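Side-chain contacts in MmcQ/YjbR family DNA-binding protein (Pseudomonas syringae pv. tomato, PDB 3H9X), which probably binds DNA through a "double wing" motif, although its detailed cellular role remains uncharacterised: residues 92-95 and 99-102; 4-9 and 41-46; 49-54 and 82-87. All blocks are in the same frame, centred on the assembly; numbering follows the deposited sequence.

Overall arrangement
All three contacts gather round one antiparallel sheet but differ in depth. Interaction 2 is the most buried: helix 3-13 lays Phe6 and Ile7 against Ala41 and Leu43 of strand 39-47. Interaction 1, partly buried, lies where strand 91-95 turns back towards helix 102-115, and it too is purely apolar. Interaction 3 is a surface contact between two connecting loops, where an aromatic ring with a hydroxyl lies beside the methylenes of a lysine. Interactions 1 and 3 are joined by a probable hydrogen bond from Tyr84 N to Thr93 OG1, whereas interactions 2 and 3 meet through Ile46, among others, which packs on both Ile51 and Tyr84.

Interaction 1 of 3, residues 92-95 and 99-102; sequences ITVL and PLGA
Val94 and Leu95, the last two residues of strand 91-95, meet Leu100 and Pro99 respectively as the chain doubles back towards helix 102-115. Just before them, Thr93 hydrogen-bonds through OG1 to Asp63 OD1 and to Tyr84 N of the loop after strand 80-82. Val94 follows, and its CB points at residues 99-102. Its CG1 branch, anti to the backbone N (chi1 -177°), does the touching, reaching Leu100 CB at 4.1 Å and Leu100 CG also at 4.1 Å. The two side chains run at about a right angle, so one valine methyl rests against the root of the leucine rather than lying along its length. Leu100 also packs on Ile80 and Val94 on Ile62, which places the pair over strands 80-82 and 58-65. Leu95 comes last. Its CD1 reaches the proline ring in a looser contact, 4.4 Å from Pro99 CD, and the Leu95 side chain also packs on Val59, Val61 and Tyr81. The backbones stay well apart, the Leu95 and Leu100 CA atoms being 7.5 Å from each other. Leu100 is followed by Gly101 at the N-cap of helix 102-115, which ties this small apolar patch to the helix start. No hydrogen bond crosses the interface; dispersion and the exclusion of water around the buried Val94-Leu100 pair probably supply most of its cohesion.

Interaction 2 of 3, residues 4-9 and 41-46; sequences QQFIDY and ALLMDI
Phe6 and Ile7 of helix 3-13 face Ala41 and Leu43 of strand 39-47 across segment axes that run nearly antiparallel, at 161°, and approach to 10.8 Å. The backbones are closest at Ile7 and Leu43, whose CA atoms are 8.7 Å apart. On the strand, Ala41 and Leu43 both direct their CB atoms at the helix, while the intervening Leu42 points away and packs on Val30. From the helix, Phe6 extends its ring towards the sheet, its chi1 of 170° setting CG anti to the main-chain N. The far edge of that ring meets the alanine: Phe6 CZ is 4.1 Å from Ala41 CB, which sits near the ring plane. Leu43 approaches the same ring obliquely through its CD1 branch, 4.4 Å from Phe6 CD1. Its other branch serves the next helical residue, as Leu43 CD2 lies 3.9 Å from Ile7 CG2. The leucine fork is thus shared between two neighbouring helix side chains. Phe6 is further enclosed by Phe31, in an edge-to-face pairing, and by Ile62, which Leu43 also touches, so strands 29-32 and 58-65, which flank 39-47, both add to the apolar surroundings of Phe6. A helix laid against one face of an antiparallel sheet is characteristic of alpha-beta proteins with a helix layer packed on a sheet, here in a YjbR-family protein reported to adopt a "double wing" DNA-binding motif.

Interaction 3 of 3, residues 49-54 and 82-87; sequences EKIGIN and PAYHMN
Lys50 and Ile51 meet Tyr84 where two hairpin connections of the antiparallel sheet come together, one joining strands 39-47 and 58-65, the other strands 80-82 and 91-95. Tyr84 contributes more buried surface than any other single residue. Its ring extends towards the first loop because CG is held anti to the amide N of the same residue (chi1 179°), and the lysine passes obliquely along the CE1-OH side. Lys50 CB and Lys50 CD both come to 3.6 Å from Tyr84 CE1, so the methylenes, rather than the ammonium end, lie against the CE1 side of the ring. Folds at chi2 (-79°) and chi4 (-70°) keep the lysine chain compact and carry its amino end off from the tyrosine loop. Lys50 CD also lies next to the phenol oxygen in a carbon-to-oxygen packing contact; no hydrogen bond forms here. Beside the lysine, Ile51 uses its CG2 branch, which lies 4.1 Å from Tyr84 CB, and the two side chains cross at about a right angle. The base of the tyrosine is thus touched by the isoleucine, and its outer part by the lysine. Over one face of the phenol ring, near the rim, lies CD2 of the adjacent His85. Within the first loop, Gly52 N donates to Glu49 O at 2.9 Å, closing a tight turn around Lys50 and Ile51. On the sheet side, Ile46 of strand 39-47 backs the pair, and Met44 also touches the tyrosine. Neighbouring hairpin connections whose side chains pack together at the end of a shared antiparallel sheet are consistent with the "double wing" motif reported for this protein.

Interaction 1 of 3, residues 92-95 and 99-102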
loop_
_atom_site.group_PDB
_atom_site.type_symbol
_atom_site.label_atom_id
_atom_site.label_comp_id
_atom_site.label_asym_id
_atom_site.label_seq_id
_atom_site.Cartn_x
_atom_site.Cartn_y
_atom_site.Cartn_z
ATOM N N ILE A 92 -1.200 5.284 4.842
ATOM C CA ILE A 92 -2.553 4.884 4.499
ATOM C C ILE A 92 -2.518 3.446 4.038
ATOM O O ILE A 92 -1.539 3.014 3.445
ATOM C CB ILE A 92 -3.050 5.782 3.356
ATOM C CG1 ILE A 92 -3.593 7.062 3.944
ATOM C CG2 ILE A 92 -4.124 5.125 2.559
ATOM C CD1 ILE A 92 -4.722 6.784 4.886
ATOM N N THR A 93 -3.576 2.698 4.324
ATOM C CA THR A 93 -3.635 1.299 3.905
ATOM C C THR A 93 -4.772 1.169 2.904
ATOM O O THR A 93 -5.923 1.394 3.251
ATOM C CB THR A 93 -3.905 0.341 5.103
ATOM O OG1 THR A 93 -2.762 0.304 5.966
ATOM C CG2 THR A 93 -4.203 -1.075 4.609
ATOM N N VAL A 94 -4.451 0.823 1.661
ATOM C CA VAL A 94 -5.482 0.673 0.637
ATOM C C VAL A 94 -5.766 -0.803 0.417
ATOM O O VAL A 94 -4.863 -1.615 0.223
ATOM C CB VAL A 94 -5.086 1.340 -0.719
ATOM C CG1 VAL A 94 -6.226 1.202 -1.721
ATOM C CG2 VAL A 94 -4.776 2.813 -0.507
ATOM N N LEU A 95 -7.043 -1.142 0.453
ATOM C CA LEU A 95 -7.454 -2.518 0.277
ATOM C C LEU A 95 -7.515 -2.910 -1.207
ATOM O O LEU A 95 -8.252 -2.294 -1.980
ATOM C CB LEU A 95 -8.802 -2.706 0.966
ATOM C CG LEU A 95 -9.441 -4.083 0.992
ATOM C CD1 LEU A 95 -10.256 -4.281 -0.262
ATOM C CD2 LEU A 95 -8.364 -5.153 1.161
ATOM N N PRO A 99 -13.040 -1.620 -3.392
ATOM C CA PRO A 99 -13.798 -0.547 -4.048
ATOM C C PRO A 99 -13.010 0.630 -4.618
ATOM O O PRO A 99 -13.557 1.448 -5.365
ATOM C CB PRO A 99 -14.750 -0.085 -2.950
ATOM C CG PRO A 99 -13.938 -0.289 -1.708
ATOM C CD PRO A 99 -13.390 -1.680 -1.959
ATOM N N LEU A 100 -11.738 0.733 -4.257
ATOM C CA LEU A 100 -10.929 1.845 -4.733
ATOM C C LEU A 100 -10.514 1.596 -6.188
ATOM O O LEU A 100 -10.078 0.495 -6.550
ATOM C CB LEU A 100 -9.713 2.018 -3.811
ATOM C CG LEU A 100 -9.180 3.432 -3.517
ATOM C CD1 LEU A 100 -8.226 3.867 -4.612
ATOM C CD2 LEU A 100 -10.340 4.422 -3.387
ATOM N N GLY A 101 -10.676 2.621 -7.021
ATOM C CA GLY A 101 -10.343 2.483 -8.424
ATOM C C GLY A 101 -8.859 2.445 -8.739
ATOM O O GLY A 101 -8.054 3.169 -8.119
ATOM N N ALA A 102 -8.491 1.596 -9.705
ATOM C CA ALA A 102 -7.097 1.476 -10.138
ATOM C C ALA A 102 -6.546 2.863 -10.488
ATOM O O ALA A 102 -5.391 3.166 -10.171
ATOM C CB ALA A 102 -6.989 0.546 -11.353
#

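Interaction 2 of 3, residues 4-9 and 41-46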
loop_
_atom_site.group_PDB
_atom_site.type_symbol
_atom_site.label_atom_id
_atom_site.label_comp_id
_atom_site.label_asym_id
_atom_site.label_seq_id
_atom_site.Cartn_x
_atom_site.Cartn_y
_atom_site.Cartn_z
ATOM N N GLN A 4 -1.245 -9.128 -8.096
ATOM C CA GLN A 4 -0.496 -9.301 -9.345
ATOM C C GLN A 4 -0.391 -8.010 -10.158
ATOM O O GLN A 4 0.703 -7.549 -10.449
ATOM C CB GLN A 4 -1.169 -10.372 -10.208
ATOM C CG GLN A 4 -0.296 -11.568 -10.569
ATOM C CD GLN A 4 0.977 -11.177 -11.294
ATOM O OE1 GLN A 4 1.931 -10.687 -10.682
ATOM N NE2 GLN A 4 0.999 -11.389 -12.609
ATOM N N GLN A 5 -1.537 -7.440 -10.525
ATOM C CA GLN A 5 -1.576 -6.218 -11.327
ATOM C C GLN A 5 -0.788 -5.084 -10.701
ATOM O O GLN A 5 -0.259 -4.217 -11.405
ATOM C CB GLN A 5 -3.014 -5.770 -11.532
ATOM C CG GLN A 5 -3.896 -6.843 -12.116
ATOM C CD GLN A 5 -5.343 -6.438 -12.101
ATOM O OE1 GLN A 5 -5.833 -5.889 -11.114
ATOM N NE2 GLN A 5 -6.047 -6.720 -13.186
ATOM N N PHE A 6 -0.726 -5.088 -9.373
ATOM C CA PHE A 6 0.000 -4.074 -8.635
ATOM C C PHE A 6 1.503 -4.214 -8.808
ATOM O O PHE A 6 2.136 -3.283 -9.278
ATOM C CB PHE A 6 -0.354 -4.139 -7.154
ATOM C CG PHE A 6 0.526 -3.286 -6.292
ATOM C CD1 PHE A 6 1.706 -3.795 -5.751
ATOM C CD2 PHE A 6 0.221 -1.945 -6.084
ATOM C CE1 PHE A 6 2.566 -2.973 -5.031
ATOM C CE2 PHE A 6 1.075 -1.123 -5.368
ATOM C CZ PHE A 6 2.248 -1.636 -4.842
ATOM N N ILE A 7 2.080 -5.363 -8.448
ATOM C CA ILE A 7 3.535 -5.524 -8.579
ATOM C C ILE A 7 3.993 -5.289 -10.020
ATOM O O ILE A 7 5.131 -4.876 -10.266
ATOM C CB ILE A 7 4.055 -6.924 -8.084
ATOM C CG1 ILE A 7 4.151 -7.904 -9.243
ATOM C CG2 ILE A 7 3.183 -7.459 -6.976
ATOM C CD1 ILE A 7 5.538 -7.975 -9.868
ATOM N N ASP A 8 3.103 -5.548 -10.971
ATOM C CA ASP A 8 3.430 -5.343 -12.372
ATOM C C ASP A 8 3.449 -3.851 -12.674
ATOM O O ASP A 8 4.387 -3.350 -13.295
ATOM C CB ASP A 8 2.409 -6.040 -13.271
ATOM C CG ASP A 8 2.573 -7.550 -13.285
ATOM O OD1 ASP A 8 1.665 -8.241 -13.804
ATOM O OD2 ASP A 8 3.608 -8.054 -12.786
ATOM N N TYR A 9 2.428 -3.126 -12.233
ATOM C CA TYR A 9 2.403 -1.697 -12.497
ATOM C C TYR A 9 3.664 -1.010 -11.965
ATOM O O TYR A 9 4.219 -0.141 -12.623
ATOM C CB TYR A 9 1.139 -1.077 -11.898
ATOM C CG TYR A 9 1.099 0.435 -11.964
ATOM C CD1 TYR A 9 1.613 1.209 -10.930
ATOM C CD2 TYR A 9 0.508 1.093 -13.039
ATOM C CE1 TYR A 9 1.530 2.594 -10.960
ATOM C CE2 TYR A 9 0.425 2.485 -13.076
ATOM C CZ TYR A 9 0.934 3.223 -12.037
ATOM O OH TYR A 9 0.849 4.592 -12.064
ATOM N N ALA A 41 5.857 1.985 -0.845
ATOM C CA ALA A 41 4.774 1.025 -1.012
ATOM C C ALA A 41 5.047 -0.261 -0.213
ATOM O O ALA A 41 6.133 -0.841 -0.305
ATOM C CB ALA A 41 4.616 0.692 -2.490
ATOM N N LEU A 42 4.054 -0.693 0.567
ATOM C CA LEU A 42 4.151 -1.904 1.386
ATOM C C LEU A 42 2.989 -2.845 1.046
ATOM O O LEU A 42 1.833 -2.587 1.400
ATOM C CB LEU A 42 4.065 -1.551 2.872
ATOM C CG LEU A 42 4.862 -2.340 3.922
ATOM C CD1 LEU A 42 4.192 -2.115 5.267
ATOM C CD2 LEU A 42 4.920 -3.821 3.614
ATOM N N LEU A 43 3.308 -3.938 0.368
ATOM C CA LEU A 43 2.319 -4.921 -0.027
ATOM C C LEU A 43 2.270 -5.991 1.047
ATOM O O LEU A 43 3.308 -6.511 1.437
ATOM C CB LEU A 43 2.728 -5.547 -1.357
ATOM C CG LEU A 43 1.870 -6.679 -1.893
ATOM C CD1 LEU A 43 0.527 -6.136 -2.250
ATOM C CD2 LEU A 43 2.542 -7.311 -3.086
HETATM N N MSE A 44 1.072 -6.311 1.528
HETATM C CA MSE A 44 0.905 -7.335 2.554
HETATM C C MSE A 44 -0.375 -8.120 2.408
HETATM O O MSE A 44 -1.372 -7.622 1.908
HETATM C CB MSE A 44 0.874 -6.717 3.943
HETATM C CG MSE A 44 2.124 -6.004 4.372
HETATM SE SE MSE A 44 1.852 -5.159 6.120
HETATM C CE MSE A 44 1.024 -3.519 5.532
ATOM N N ASP A 45 -0.330 -9.353 2.885
ATOM C CA ASP A 45 -1.474 -10.246 2.896
ATOM C C ASP A 45 -1.806 -10.386 4.378
ATOM O O ASP A 45 -1.052 -11.020 5.112
ATOM C CB ASP A 45 -1.078 -11.602 2.332
ATOM C CG ASP A 45 -2.165 -12.635 2.495
ATOM O OD1 ASP A 45 -3.251 -12.440 1.899
ATOM O OD2 ASP A 45 -1.931 -13.637 3.210
ATOM N N ILE A 46 -2.917 -9.804 4.822
ATOM C CA ILE A 46 -3.266 -9.854 6.244
ATOM C C ILE A 46 -4.684 -10.312 6.562
ATOM O O ILE A 46 -5.550 -10.359 5.684
ATOM C CB ILE A 46 -3.089 -8.466 6.915
ATOM C CG1 ILE A 46 -4.033 -7.453 6.257
ATOM C CG2 ILE A 46 -1.648 -8.012 6.795
ATOM C CD1 ILE A 46 -4.159 -6.137 6.993
#

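Interaction 3 of 3, residues 49-54 and 82-87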
loop_
_atom_site.group_PDB
_atom_site.type_symbol
_atom_site.label_atom_id
_atom_site.label_comp_id
_atom_site.label_asym_id
_atom_site.label_seq_id
_atom_site.Cartn_x
_atom_site.Cartn_y
_atom_site.Cartn_z
ATOM N N GLU A 49 -9.616 -8.964 9.799
ATOM C CA GLU A 49 -9.846 -8.394 11.138
ATOM C C GLU A 49 -8.865 -7.273 11.538
ATOM O O GLU A 49 -9.297 -6.240 12.044
ATOM C CB GLU A 49 -9.815 -9.511 12.199
ATOM C CG GLU A 49 -8.437 -10.157 12.385
ATOM C CD GLU A 49 -8.196 -10.680 13.815
ATOM O OE1 GLU A 49 -8.424 -9.906 14.795
ATOM O OE2 GLU A 49 -7.748 -11.857 13.958
ATOM N N LYS A 50 -7.565 -7.483 11.312
ATOM C CA LYS A 50 -6.525 -6.495 11.630
ATOM C C LYS A 50 -6.815 -5.046 11.159
ATOM O O LYS A 50 -6.191 -4.097 11.665
ATOM C CB LYS A 50 -5.170 -6.928 11.053
ATOM C CG LYS A 50 -4.490 -8.101 11.767
ATOM C CD LYS A 50 -3.798 -7.638 13.053
ATOM C CE LYS A 50 -3.093 -8.784 13.810
ATOM N NZ LYS A 50 -4.066 -9.742 14.432
ATOM N N ILE A 51 -7.714 -4.863 10.183
ATOM C CA ILE A 51 -8.056 -3.502 9.730
ATOM C C ILE A 51 -9.552 -3.213 9.802
ATOM O O ILE A 51 -10.089 -2.422 9.006
ATOM C CB ILE A 51 -7.596 -3.176 8.277
ATOM C CG1 ILE A 51 -8.316 -4.086 7.270
ATOM C CG2 ILE A 51 -6.081 -3.252 8.190
ATOM C CD1 ILE A 51 -8.150 -3.622 5.820
ATOM N N GLY A 52 -10.224 -3.861 10.749
ATOM C CA GLY A 52 -11.640 -3.607 10.939
ATOM C C GLY A 52 -12.640 -4.379 10.104
ATOM O O GLY A 52 -13.775 -4.599 10.538
ATOM N N ILE A 53 -12.268 -4.778 8.900
ATOM C CA ILE A 53 -13.231 -5.527 8.128
ATOM C C ILE A 53 -13.349 -6.916 8.784
ATOM O O ILE A 53 -12.346 -7.546 9.161
ATOM C CB ILE A 53 -12.834 -5.607 6.631
ATOM C CG1 ILE A 53 -13.792 -6.567 5.904
ATOM C CG2 ILE A 53 -11.357 -5.932 6.493
ATOM C CD1 ILE A 53 -15.269 -6.089 5.892
ATOM N N ASN A 54 -14.598 -7.351 8.960
ATOM C CA ASN A 54 -14.943 -8.632 9.595
ATOM C C ASN A 54 -14.775 -9.869 8.682
ATOM O O ASN A 54 -14.003 -9.829 7.719
ATOM C CB ASN A 54 -16.382 -8.555 10.110
ATOM C CG ASN A 54 -17.331 -7.934 9.083
ATOM O OD1 ASN A 54 -17.411 -8.399 7.918
ATOM N ND2 ASN A 54 -18.060 -6.878 9.502
ATOM N N PRO A 82 -6.947 2.961 8.070
ATOM C CA PRO A 82 -5.809 3.520 8.806
ATOM C C PRO A 82 -4.555 2.675 8.557
ATOM O O PRO A 82 -4.640 1.457 8.416
ATOM C CB PRO A 82 -6.273 3.442 10.254
ATOM C CG PRO A 82 -7.745 3.627 10.127
ATOM C CD PRO A 82 -8.077 2.724 8.985
ATOM N N ALA A 83 -3.394 3.316 8.510
ATOM C CA ALA A 83 -2.153 2.597 8.256
ATOM C C ALA A 83 -1.945 1.401 9.179
ATOM O O ALA A 83 -2.050 1.514 10.395
ATOM C CB ALA A 83 -0.972 3.544 8.368
ATOM N N TYR A 84 -1.641 0.258 8.579
ATOM C CA TYR A 84 -1.396 -0.961 9.324
ATOM C C TYR A 84 0.102 -1.244 9.316
ATOM O O TYR A 84 0.708 -1.337 8.253
ATOM C CB TYR A 84 -2.131 -2.126 8.676
ATOM C CG TYR A 84 -1.900 -3.436 9.385
ATOM C CD1 TYR A 84 -2.475 -3.685 10.632
ATOM C CD2 TYR A 84 -1.081 -4.419 8.823
ATOM C CE1 TYR A 84 -2.240 -4.878 11.302
ATOM C CE2 TYR A 84 -0.836 -5.614 9.484
ATOM C CZ TYR A 84 -1.416 -5.835 10.724
ATOM O OH TYR A 84 -1.152 -6.998 11.402
ATOM N N HIS A 85 0.682 -1.395 10.505
ATOM C CA HIS A 85 2.114 -1.654 10.682
ATOM C C HIS A 85 2.989 -0.477 10.258
ATOM O O HIS A 85 4.207 -0.611 10.135
ATOM C CB HIS A 85 2.574 -2.907 9.915
ATOM C CG HIS A 85 2.452 -4.190 10.688
ATOM N ND1 HIS A 85 3.146 -5.331 10.337
ATOM C CD2 HIS A 85 1.672 -4.532 11.738
ATOM C CE1 HIS A 85 2.790 -6.323 11.137
ATOM N NE2 HIS A 85 1.897 -5.864 11.994
HETATM N N MSE A 86 2.371 0.673 10.030
HETATM C CA MSE A 86 3.116 1.860 9.653
HETATM C C MSE A 86 2.555 3.011 10.454
HETATM O O MSE A 86 1.529 2.859 11.113
HETATM C CB MSE A 86 2.975 2.142 8.157
HETATM C CG MSE A 86 3.578 1.067 7.264
HETATM SE SE MSE A 86 5.519 1.000 7.382
HETATM C CE MSE A 86 5.944 2.080 5.818
ATOM N N ASN A 87 3.227 4.156 10.394
ATOM C CA ASN A 87 2.807 5.345 11.126
ATOM C C ASN A 87 1.476 5.872 10.607
ATOM O O ASN A 87 1.352 6.232 9.433
ATOM C CB ASN A 87 3.878 6.420 11.007
ATOM C CG ASN A 87 3.574 7.625 11.846
ATOM O OD1 ASN A 87 2.677 8.412 11.539
ATOM N ND2 ASN A 87 4.313 7.777 12.931
#